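Local coordinates for protein D-mandelate dehydrogenase (Rhodotorula graminis, PDB 2W2K) that probably catalyses the NAD(P)-dependent interconversion of D-mandelate and its 2-keto acid, as a member of the D-isomer specific 2-hydroxyacid dehydrogenase family, at residues B[7-12]-B[64-69]; B[17-22]-B[316-321]; B[53-58]-B[75-80]. All coordinates share one frame; numbering follows the deposited sequence.

Contact 1: B[7-12]-B[64-69]; sequences LLLGDP and TESYPW
Leu9 and Trp69 each carry CG beside the backbone N (chi1 -65° and -78°), and from there the two side chains run at one another from opposite directions. The touching is done by both methyls of the leucine on one corner of the indole. Leu9 CD1 comes in obliquely to 3.6 Å from Trp69 CZ2, while Leu9 CD2 sits at the ring edge, in its plane, 4.0 Å from the same CZ2.

The indole is kept from swinging by its own segment. Trp69 NE1 gives its N-H to Ser66 OG at 2.9 Å, fairly straight at 156° and close to the ring plane. That hydroxyl is also hydrogen-bonded to Gly63 O, so one small side chain ties the ring to the loop on its N-terminal side. A cis peptide bond before Pro68 helps turn the chain between serine and tryptophan.

The loop after strand 54-57 thus packs over the C-terminal end of strand 5-8 in the parallel sheet of the flavodoxin-like domain, where Leu9 still shares backbone bonding with Ile56. Ile55 touches both Leu9 and Trp69, Phe84 of strand 83-86 meets the indole, and Phe40 of helix 37-45 packs on Leu7 and Ser66.

Contact 2: B[17-22]-B[316-321]; sequences DDLWSD and FERLTM
Met321 SD lies against the turn of helix 17-26 that carries Leu19 and Trp20, 3.7 Å from both Leu19 O and Trp20 N. It also meets the Trp20 indole at the edge, a Met-aromatic contact in which Met321 SD is 3.9 Å from Trp20 CE3 and 85° off the six-membered ring normal. Trp20 CG stands anti to N (chi1 -175°); the side chain crosses that of Met321 at about a right angle and turns its CE3 edge to SD. Leu19 and Met321 slide past each other in opposite directions: Leu19 CG is 4.0 Å from Met321 SD, and Leu19 CD2 reaches Arg318 CA at 4.1 Å.

Behind this shell, the first helix of the chain packs on the long helix 310-330 at one face of the parallel sheet, the two segments 21° apart with axes 10.6 Å from each other. One turn back from Met321, Glu317 takes hydrogen bonds from the backbone N-H groups of Arg14, His15 and Leu16, and so ties helix 310-330 to the residues leading into helix 17-26.

Sulfur and hydrocarbon thus make the contact between the helices, whereas the directional grip comes from Glu317, whose negative charge those N-H groups would probably stabilise.

Contact 3: B[53-58]-B[75-80]; sequences EAIIKL and SHLPSS
Leu77 is where segment 75-80 first reaches strand 54-57. Its side chain is sent inward so that Leu77 CD2 comes to 4.3 Å from Ile55 CD1. This is a loose methyl-to-methyl touch, and it is one edge of a larger apolar cluster: Trp69 lies against both Leu77 and Ile55, and Ile55 also packs on Leu81 and Phe84. Pro78 then takes the chain along the surface and leans on Phe52, the residue just ahead of Glu53.

At Ser80 the backbone comes back to the strand's beginning, with its CA 5.5 Å from that of Glu53. Ser80 O lies over the start of the glutamate, 3.7 Å from Glu53 CA and 3.8 Å from Glu53 CG. The serine hydroxyl, at chi1 59° between the backbone N and the carbonyl carbon, makes its hydrogen bond to Phe52 O. Glu53 bends at its second torsion (chi2 70°), folding the carboxylate round so that Glu53 OE2 sits alongside Ser80 CB at 3.8 Å. The other oxygen, OE1, accepts a hydrogen bond from the backbone N of Arg5, so this carboxylate also reaches the first residue of strand 5-8.

From Leu77 to Ser80 the chain runs largely against the direction of Glu53 to Ile55, 139° apart, so it returns to the N-terminal end of the strand. Backbone bonds then begin at once, Glu53 with Lys82 and Ile55 with Val83. This is the return limb of a beta-alpha-beta crossover, in which strand 54-57, the short helix 71-74 and strand 83-86 make one unit of the parallel sheet in the flavodoxin-like substrate-binding domain of D-2-hydroxyacid dehydrogenases.

How the contacts relate
The touching side chains Leu9 of contact 1 and Ile55 of contact 3 lie on one face of the parallel sheet, and the helices of contact 2 cover the other. The neighbouring strands 5-8 and 54-57 belong to contacts 1 and 3 and are joined directly by Leu7 and its bonds to Ala54 and Ile56. On the helix-covered face Trp20 meets Leu8, and Thr320 meets Ile56 and Leu58. In depth, contact 1 is wholly buried and aromatic; contact 2 is only partly buried and built round sulfur; contact 3 grades from apolar at Ile55 to polar at Glu53, near the surface. A further tie between contacts 1 and 3 is Tyr67 OH with Lys57 NZ.

Contact 1: B[7-12]-B[64-69]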
loop_
_atom_site.group_PDB
_atom_site.type_symbol
_atom_site.label_atom_id
_atom_site.label_comp_id
_atom_site.label_asym_id
_atom_site.label_seq_id
_atom_site.Cartn_x
_atom_site.Cartn_y
_atom_site.Cartn_z
ATOM N N LEU B 7 -40.498 -5.661 1.770
ATOM C CA LEU B 7 -40.189 -4.710 2.846
ATOM C C LEU B 7 -38.762 -4.164 2.644
ATOM O O LEU B 7 -37.823 -4.951 2.566
ATOM C CB LEU B 7 -40.291 -5.399 4.234
ATOM C CG LEU B 7 -40.105 -4.446 5.444
ATOM C CD1 LEU B 7 -41.323 -3.534 5.568
ATOM C CD2 LEU B 7 -39.930 -5.258 6.729
ATOM N N LEU B 8 -38.622 -2.829 2.611
ATOM C CA LEU B 8 -37.320 -2.132 2.456
ATOM C C LEU B 8 -36.781 -1.693 3.810
ATOM O O LEU B 8 -37.418 -0.879 4.475
ATOM C CB LEU B 8 -37.483 -0.890 1.551
ATOM C CG LEU B 8 -36.265 0.039 1.358
ATOM C CD1 LEU B 8 -35.049 -0.739 0.784
ATOM C CD2 LEU B 8 -36.601 1.206 0.456
ATOM N N LEU B 9 -35.632 -2.254 4.228
ATOM C CA LEU B 9 -34.976 -1.892 5.488
ATOM C C LEU B 9 -33.993 -0.742 5.281
ATOM O O LEU B 9 -32.885 -0.928 4.739
ATOM C CB LEU B 9 -34.230 -3.087 6.122
ATOM C CG LEU B 9 -34.960 -4.331 6.632
ATOM C CD1 LEU B 9 -33.921 -5.310 7.265
ATOM C CD2 LEU B 9 -36.081 -4.001 7.629
ATOM N N GLY B 10 -34.398 0.450 5.705
ATOM C CA GLY B 10 -33.562 1.641 5.518
ATOM C C GLY B 10 -33.647 2.297 4.141
ATOM O O GLY B 10 -34.663 2.152 3.436
ATOM N N ASP B 11 -32.571 2.997 3.752
ATOM C CA ASP B 11 -32.546 3.816 2.521
ATOM C C ASP B 11 -32.749 3.023 1.197
ATOM O O ASP B 11 -32.335 1.865 1.085
ATOM C CB ASP B 11 -31.216 4.597 2.413
ATOM C CG ASP B 11 -31.121 5.795 3.372
ATOM O OD1 ASP B 11 -32.133 6.202 3.976
ATOM O OD2 ASP B 11 -29.998 6.326 3.521
ATOM N N PRO B 12 -33.377 3.654 0.176
ATOM C CA PRO B 12 -33.479 3.038 -1.173
ATOM C C PRO B 12 -32.124 3.044 -1.897
ATOM O O PRO B 12 -31.106 3.447 -1.305
ATOM C CB PRO B 12 -34.487 3.947 -1.896
ATOM C CG PRO B 12 -34.255 5.317 -1.242
ATOM C CD PRO B 12 -34.021 4.988 0.226
ATOM N N THR B 64 -30.058 -0.525 10.629
ATOM C CA THR B 64 -29.432 -0.992 11.876
ATOM C C THR B 64 -30.326 -0.795 13.120
ATOM O O THR B 64 -30.127 -1.464 14.140
ATOM C CB THR B 64 -28.019 -0.349 12.144
ATOM O OG1 THR B 64 -28.157 1.063 12.290
ATOM C CG2 THR B 64 -27.017 -0.642 10.998
ATOM N N GLU B 65 -31.281 0.135 13.030
ATOM C CA GLU B 65 -32.299 0.354 14.077
ATOM C C GLU B 65 -33.105 -0.922 14.380
ATOM O O GLU B 65 -33.610 -1.105 15.498
ATOM C CB GLU B 65 -33.263 1.488 13.686
ATOM C CG GLU B 65 -32.624 2.885 13.481
ATOM C CD GLU B 65 -32.177 3.167 12.057
ATOM O OE1 GLU B 65 -32.015 2.228 11.251
ATOM O OE2 GLU B 65 -31.934 4.357 11.765
ATOM N N SER B 66 -33.242 -1.796 13.383
ATOM C CA SER B 66 -33.940 -3.086 13.578
ATOM C C SER B 66 -33.219 -4.162 14.418
ATOM O O SER B 66 -33.879 -5.094 14.885
ATOM C CB SER B 66 -34.405 -3.684 12.227
ATOM O OG SER B 66 -33.318 -4.118 11.421
ATOM N N TYR B 67 -31.900 -4.043 14.605
ATOM C CA TYR B 67 -31.094 -5.120 15.204
ATOM C C TYR B 67 -31.410 -5.311 16.720
ATOM O O TYR B 67 -31.758 -4.342 17.403
ATOM C CB TYR B 67 -29.585 -4.863 15.059
ATOM C CG TYR B 67 -28.950 -4.769 13.670
ATOM C CD1 TYR B 67 -29.644 -5.103 12.493
ATOM C CD2 TYR B 67 -27.623 -4.336 13.547
ATOM C CE1 TYR B 67 -29.007 -4.992 11.211
ATOM C CE2 TYR B 67 -26.994 -4.230 12.307
ATOM C CZ TYR B 67 -27.691 -4.554 11.143
ATOM O OH TYR B 67 -27.036 -4.428 9.937
ATOM N N PRO B 68 -31.286 -6.551 17.234
ATOM C CA PRO B 68 -30.964 -7.792 16.517
ATOM C C PRO B 68 -32.203 -8.414 15.866
ATOM O O PRO B 68 -33.341 -8.179 16.331
ATOM C CB PRO B 68 -30.457 -8.716 17.637
ATOM C CG PRO B 68 -31.267 -8.287 18.852
ATOM C CD PRO B 68 -31.442 -6.785 18.691
ATOM N N TRP B 69 -31.972 -9.183 14.802
ATOM C CA TRP B 69 -32.978 -10.103 14.247
ATOM C C TRP B 69 -32.918 -11.403 15.073
ATOM O O TRP B 69 -32.412 -12.445 14.625
ATOM C CB TRP B 69 -32.777 -10.298 12.709
ATOM C CG TRP B 69 -33.323 -9.108 11.905
ATOM C CD1 TRP B 69 -32.846 -7.805 11.920
ATOM C CD2 TRP B 69 -34.453 -9.100 10.999
ATOM N NE1 TRP B 69 -33.606 -7.010 11.086
ATOM C CE2 TRP B 69 -34.596 -7.773 10.517
ATOM C CE3 TRP B 69 -35.368 -10.076 10.573
ATOM C CZ2 TRP B 69 -35.620 -7.401 9.618
ATOM C CZ3 TRP B 69 -36.384 -9.700 9.653
ATOM C CH2 TRP B 69 -36.495 -8.375 9.202
#

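Contact 2: B[17-22]-B[316-321]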
loop_
_atom_site.group_PDB
_atom_site.type_symbol
_atom_site.label_atom_id
_atom_site.label_comp_id
_atom_site.label_asym_id
_atom_site.label_seq_id
_atom_site.Cartn_x
_atom_site.Cartn_y
_atom_site.Cartn_z
ATOM N N ASP B 17 -29.562 3.116 -10.602
ATOM C CA ASP B 17 -30.880 3.766 -10.753
ATOM C C ASP B 17 -31.830 3.012 -11.713
ATOM O O ASP B 17 -33.004 2.813 -11.375
ATOM C CB ASP B 17 -30.722 5.238 -11.188
ATOM C CG ASP B 17 -29.934 6.084 -10.169
ATOM O OD1 ASP B 17 -30.222 6.032 -8.950
ATOM O OD2 ASP B 17 -29.016 6.815 -10.596
ATOM N N ASP B 18 -31.329 2.594 -12.887
ATOM C CA ASP B 18 -32.128 1.780 -13.860
ATOM C C ASP B 18 -32.632 0.425 -13.311
ATOM O O ASP B 18 -33.814 0.075 -13.470
ATOM C CB ASP B 18 -31.342 1.518 -15.160
ATOM C CG ASP B 18 -31.082 2.796 -15.986
ATOM O OD1 ASP B 18 -31.809 3.798 -15.847
ATOM O OD2 ASP B 18 -30.140 2.775 -16.805
ATOM N N LEU B 19 -31.749 -0.336 -12.657
ATOM C CA LEU B 19 -32.152 -1.605 -12.044
ATOM C C LEU B 19 -33.161 -1.397 -10.900
ATOM O O LEU B 19 -34.103 -2.181 -10.772
ATOM C CB LEU B 19 -30.938 -2.410 -11.550
ATOM C CG LEU B 19 -31.148 -3.925 -11.325
ATOM C CD1 LEU B 19 -31.516 -4.652 -12.636
ATOM C CD2 LEU B 19 -29.897 -4.563 -10.661
ATOM N N TRP B 20 -32.986 -0.336 -10.103
ATOM C CA TRP B 20 -33.958 0.010 -9.035
ATOM C C TRP B 20 -35.349 0.424 -9.565
ATOM O O TRP B 20 -36.377 0.079 -8.950
ATOM C CB TRP B 20 -33.370 1.064 -8.055
ATOM C CG TRP B 20 -34.214 1.451 -6.789
ATOM C CD1 TRP B 20 -34.634 2.712 -6.441
ATOM C CD2 TRP B 20 -34.655 0.582 -5.717
ATOM N NE1 TRP B 20 -35.329 2.676 -5.235
ATOM C CE2 TRP B 20 -35.353 1.386 -4.775
ATOM C CE3 TRP B 20 -34.531 -0.795 -5.464
ATOM C CZ2 TRP B 20 -35.942 0.851 -3.611
ATOM C CZ3 TRP B 20 -35.122 -1.329 -4.290
ATOM C CH2 TRP B 20 -35.804 -0.505 -3.387
ATOM N N SER B 21 -35.398 1.192 -10.662
ATOM C CA SER B 21 -36.692 1.528 -11.290
ATOM C C SER B 21 -37.412 0.276 -11.804
ATOM O O SER B 21 -38.631 0.138 -11.607
ATOM C CB SER B 21 -36.515 2.576 -12.413
ATOM O OG SER B 21 -36.098 3.816 -11.852
ATOM N N ASP B 22 -36.660 -0.635 -12.439
ATOM C CA ASP B 22 -37.161 -1.971 -12.860
ATOM C C ASP B 22 -37.748 -2.773 -11.684
ATOM O O ASP B 22 -38.842 -3.381 -11.785
ATOM C CB ASP B 22 -36.034 -2.762 -13.578
ATOM C CG ASP B 22 -36.483 -4.121 -14.085
ATOM O OD1 ASP B 22 -37.293 -4.177 -15.046
ATOM O OD2 ASP B 22 -36.001 -5.155 -13.549
ATOM N N PHE B 316 -23.271 -4.980 -4.259
ATOM C CA PHE B 316 -24.307 -5.202 -3.204
ATOM C C PHE B 316 -25.729 -4.948 -3.777
ATOM O O PHE B 316 -26.642 -5.767 -3.595
ATOM C CB PHE B 316 -24.127 -4.298 -1.936
ATOM C CG PHE B 316 -22.958 -4.657 -1.038
ATOM C CD1 PHE B 316 -22.308 -5.903 -1.109
ATOM C CD2 PHE B 316 -22.517 -3.732 -0.089
ATOM C CE1 PHE B 316 -21.196 -6.195 -0.238
ATOM C CE2 PHE B 316 -21.437 -4.013 0.773
ATOM C CZ PHE B 316 -20.785 -5.261 0.695
ATOM N N GLU B 317 -25.924 -3.797 -4.435
ATOM C CA GLU B 317 -27.224 -3.464 -5.064
ATOM C C GLU B 317 -27.615 -4.460 -6.166
ATOM O O GLU B 317 -28.770 -4.914 -6.197
ATOM C CB GLU B 317 -27.218 -2.003 -5.586
ATOM C CG GLU B 317 -27.142 -0.985 -4.420
ATOM C CD GLU B 317 -27.434 0.478 -4.802
ATOM O OE1 GLU B 317 -27.657 0.782 -6.000
ATOM O OE2 GLU B 317 -27.424 1.323 -3.862
ATOM N N ARG B 318 -26.672 -4.820 -7.054
ATOM C CA ARG B 318 -26.973 -5.818 -8.122
ATOM C C ARG B 318 -27.350 -7.205 -7.558
ATOM O O ARG B 318 -28.339 -7.802 -7.998
ATOM C CB ARG B 318 -25.803 -5.971 -9.131
ATOM C CG ARG B 318 -26.167 -6.867 -10.383
ATOM C CD ARG B 318 -24.920 -7.175 -11.251
ATOM N NE ARG B 318 -24.052 -8.191 -10.637
ATOM C CZ ARG B 318 -24.231 -9.514 -10.734
ATOM N NH1 ARG B 318 -25.261 -10.027 -11.418
ATOM N NH2 ARG B 318 -23.377 -10.338 -10.145
ATOM N N LEU B 319 -26.578 -7.718 -6.587
ATOM C CA LEU B 319 -26.845 -9.062 -6.026
ATOM C C LEU B 319 -28.185 -9.130 -5.262
ATOM O O LEU B 319 -28.979 -10.063 -5.472
ATOM C CB LEU B 319 -25.663 -9.547 -5.142
ATOM C CG LEU B 319 -24.394 -10.022 -5.894
ATOM C CD1 LEU B 319 -23.264 -10.248 -4.868
ATOM C CD2 LEU B 319 -24.671 -11.299 -6.702
ATOM N N THR B 320 -28.442 -8.156 -4.392
ATOM C CA THR B 320 -29.714 -8.154 -3.614
ATOM C C THR B 320 -30.954 -8.136 -4.526
ATOM O O THR B 320 -31.876 -8.952 -4.342
ATOM C CB THR B 320 -29.784 -7.020 -2.553
ATOM O OG1 THR B 320 -29.557 -5.733 -3.170
ATOM C CG2 THR B 320 -28.744 -7.269 -1.394
ATOM N N MET B 321 -30.976 -7.216 -5.503
ATOM C CA MET B 321 -32.128 -7.087 -6.426
ATOM C C MET B 321 -32.293 -8.327 -7.316
ATOM O O MET B 321 -33.408 -8.856 -7.450
ATOM C CB MET B 321 -32.011 -5.818 -7.288
ATOM C CG MET B 321 -32.157 -4.483 -6.517
ATOM S SD MET B 321 -32.261 -3.033 -7.624
ATOM C CE MET B 321 -30.740 -2.165 -7.259
#

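Contact 3: B[53-58]-B[75-80]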
loop_
_atom_site.group_PDB
_atom_site.type_symbol
_atom_site.label_atom_id
_atom_site.label_comp_id
_atom_site.label_asym_id
_atom_site.label_seq_id
_atom_site.Cartn_x
_atom_site.Cartn_y
_atom_site.Cartn_z
ATOM N N GLU B 53 -43.711 -10.894 0.846
ATOM C CA GLU B 53 -43.034 -12.111 0.386
ATOM C C GLU B 53 -41.496 -12.056 0.424
ATOM O O GLU B 53 -40.827 -13.102 0.351
ATOM C CB GLU B 53 -43.504 -12.485 -1.048
ATOM C CG GLU B 53 -44.965 -12.963 -1.162
ATOM C CD GLU B 53 -46.008 -11.869 -0.925
ATOM O OE1 GLU B 53 -45.889 -10.752 -1.473
ATOM O OE2 GLU B 53 -46.999 -12.153 -0.220
ATOM N N ALA B 54 -40.943 -10.842 0.505
ATOM C CA ALA B 54 -39.488 -10.652 0.597
ATOM C C ALA B 54 -39.091 -9.460 1.486
ATOM O O ALA B 54 -39.923 -8.565 1.773
ATOM C CB ALA B 54 -38.871 -10.487 -0.847
ATOM N N ILE B 55 -37.823 -9.464 1.928
ATOM C CA ILE B 55 -37.178 -8.337 2.575
ATOM C C ILE B 55 -35.852 -8.040 1.822
ATOM O O ILE B 55 -35.108 -8.983 1.500
ATOM C CB ILE B 55 -36.831 -8.663 4.085
ATOM C CG1 ILE B 55 -38.096 -8.978 4.916
ATOM C CG2 ILE B 55 -36.058 -7.489 4.718
ATOM C CD1 ILE B 55 -37.808 -9.962 6.109
ATOM N N ILE B 56 -35.552 -6.755 1.596
ATOM C CA ILE B 56 -34.274 -6.290 0.991
ATOM C C ILE B 56 -33.533 -5.229 1.854
ATOM O O ILE B 56 -34.159 -4.343 2.490
ATOM C CB ILE B 56 -34.512 -5.761 -0.505
ATOM C CG1 ILE B 56 -33.197 -5.751 -1.330
ATOM C CG2 ILE B 56 -35.299 -4.438 -0.518
ATOM C CD1 ILE B 56 -33.341 -5.486 -2.873
ATOM N N LYS B 57 -32.204 -5.341 1.882
ATOM C CA LYS B 57 -31.325 -4.481 2.715
ATOM C C LYS B 57 -30.109 -4.128 1.830
ATOM O O LYS B 57 -29.201 -4.972 1.616
ATOM C CB LYS B 57 -30.920 -5.263 3.995
ATOM C CG LYS B 57 -30.161 -4.438 5.122
ATOM C CD LYS B 57 -29.616 -5.422 6.188
ATOM C CE LYS B 57 -28.904 -4.762 7.399
ATOM N NZ LYS B 57 -27.619 -4.037 7.074
ATOM N N LEU B 58 -30.106 -2.898 1.287
ATOM C CA LEU B 58 -29.196 -2.506 0.184
ATOM C C LEU B 58 -27.755 -2.124 0.580
ATOM O O LEU B 58 -26.871 -2.011 -0.296
ATOM C CB LEU B 58 -29.829 -1.367 -0.647
ATOM C CG LEU B 58 -31.140 -1.729 -1.385
ATOM C CD1 LEU B 58 -31.879 -0.461 -1.866
ATOM C CD2 LEU B 58 -30.868 -2.612 -2.561
ATOM N N SER B 75 -40.332 -14.373 15.216
ATOM C CA SER B 75 -41.611 -15.027 15.528
ATOM C C SER B 75 -42.841 -14.224 15.057
ATOM O O SER B 75 -43.945 -14.780 14.945
ATOM C CB SER B 75 -41.727 -15.360 17.036
ATOM O OG SER B 75 -42.116 -14.222 17.811
ATOM N N HIS B 76 -42.663 -12.931 14.783
ATOM C CA HIS B 76 -43.792 -12.084 14.355
ATOM C C HIS B 76 -43.808 -11.771 12.850
ATOM O O HIS B 76 -44.627 -10.979 12.420
ATOM C CB HIS B 76 -43.828 -10.776 15.159
ATOM C CG HIS B 76 -43.976 -10.998 16.639
ATOM N ND1 HIS B 76 -45.071 -11.632 17.186
ATOM C CD2 HIS B 76 -43.153 -10.707 17.674
ATOM C CE1 HIS B 76 -44.923 -11.711 18.499
ATOM N NE2 HIS B 76 -43.767 -11.159 18.820
ATOM N N LEU B 77 -42.894 -12.352 12.071
ATOM C CA LEU B 77 -42.906 -12.131 10.613
ATOM C C LEU B 77 -44.101 -12.858 9.953
ATOM O O LEU B 77 -44.500 -13.938 10.412
ATOM C CB LEU B 77 -41.563 -12.559 10.001
ATOM C CG LEU B 77 -40.302 -11.782 10.399
ATOM C CD1 LEU B 77 -39.030 -12.643 10.198
ATOM C CD2 LEU B 77 -40.190 -10.440 9.624
ATOM N N PRO B 78 -44.697 -12.276 8.888
ATOM C CA PRO B 78 -45.847 -12.966 8.260
ATOM C C PRO B 78 -45.456 -14.310 7.594
ATOM O O PRO B 78 -44.358 -14.443 7.042
ATOM C CB PRO B 78 -46.338 -11.950 7.208
ATOM C CG PRO B 78 -45.118 -11.110 6.880
ATOM C CD PRO B 78 -44.362 -11.009 8.202
ATOM N N SER B 79 -46.353 -15.302 7.649
ATOM C CA SER B 79 -46.055 -16.639 7.088
ATOM C C SER B 79 -45.922 -16.676 5.549
ATOM O O SER B 79 -45.392 -17.659 4.984
ATOM C CB SER B 79 -47.081 -17.675 7.566
ATOM O OG SER B 79 -46.683 -18.149 8.846
ATOM N N SER B 80 -46.388 -15.607 4.899
ATOM C CA SER B 80 -46.183 -15.357 3.446
ATOM C C SER B 80 -44.706 -15.133 3.042
ATOM O O SER B 80 -44.337 -15.232 1.841
ATOM C CB SER B 80 -46.994 -14.107 3.030
ATOM O OG SER B 80 -46.600 -12.945 3.770
#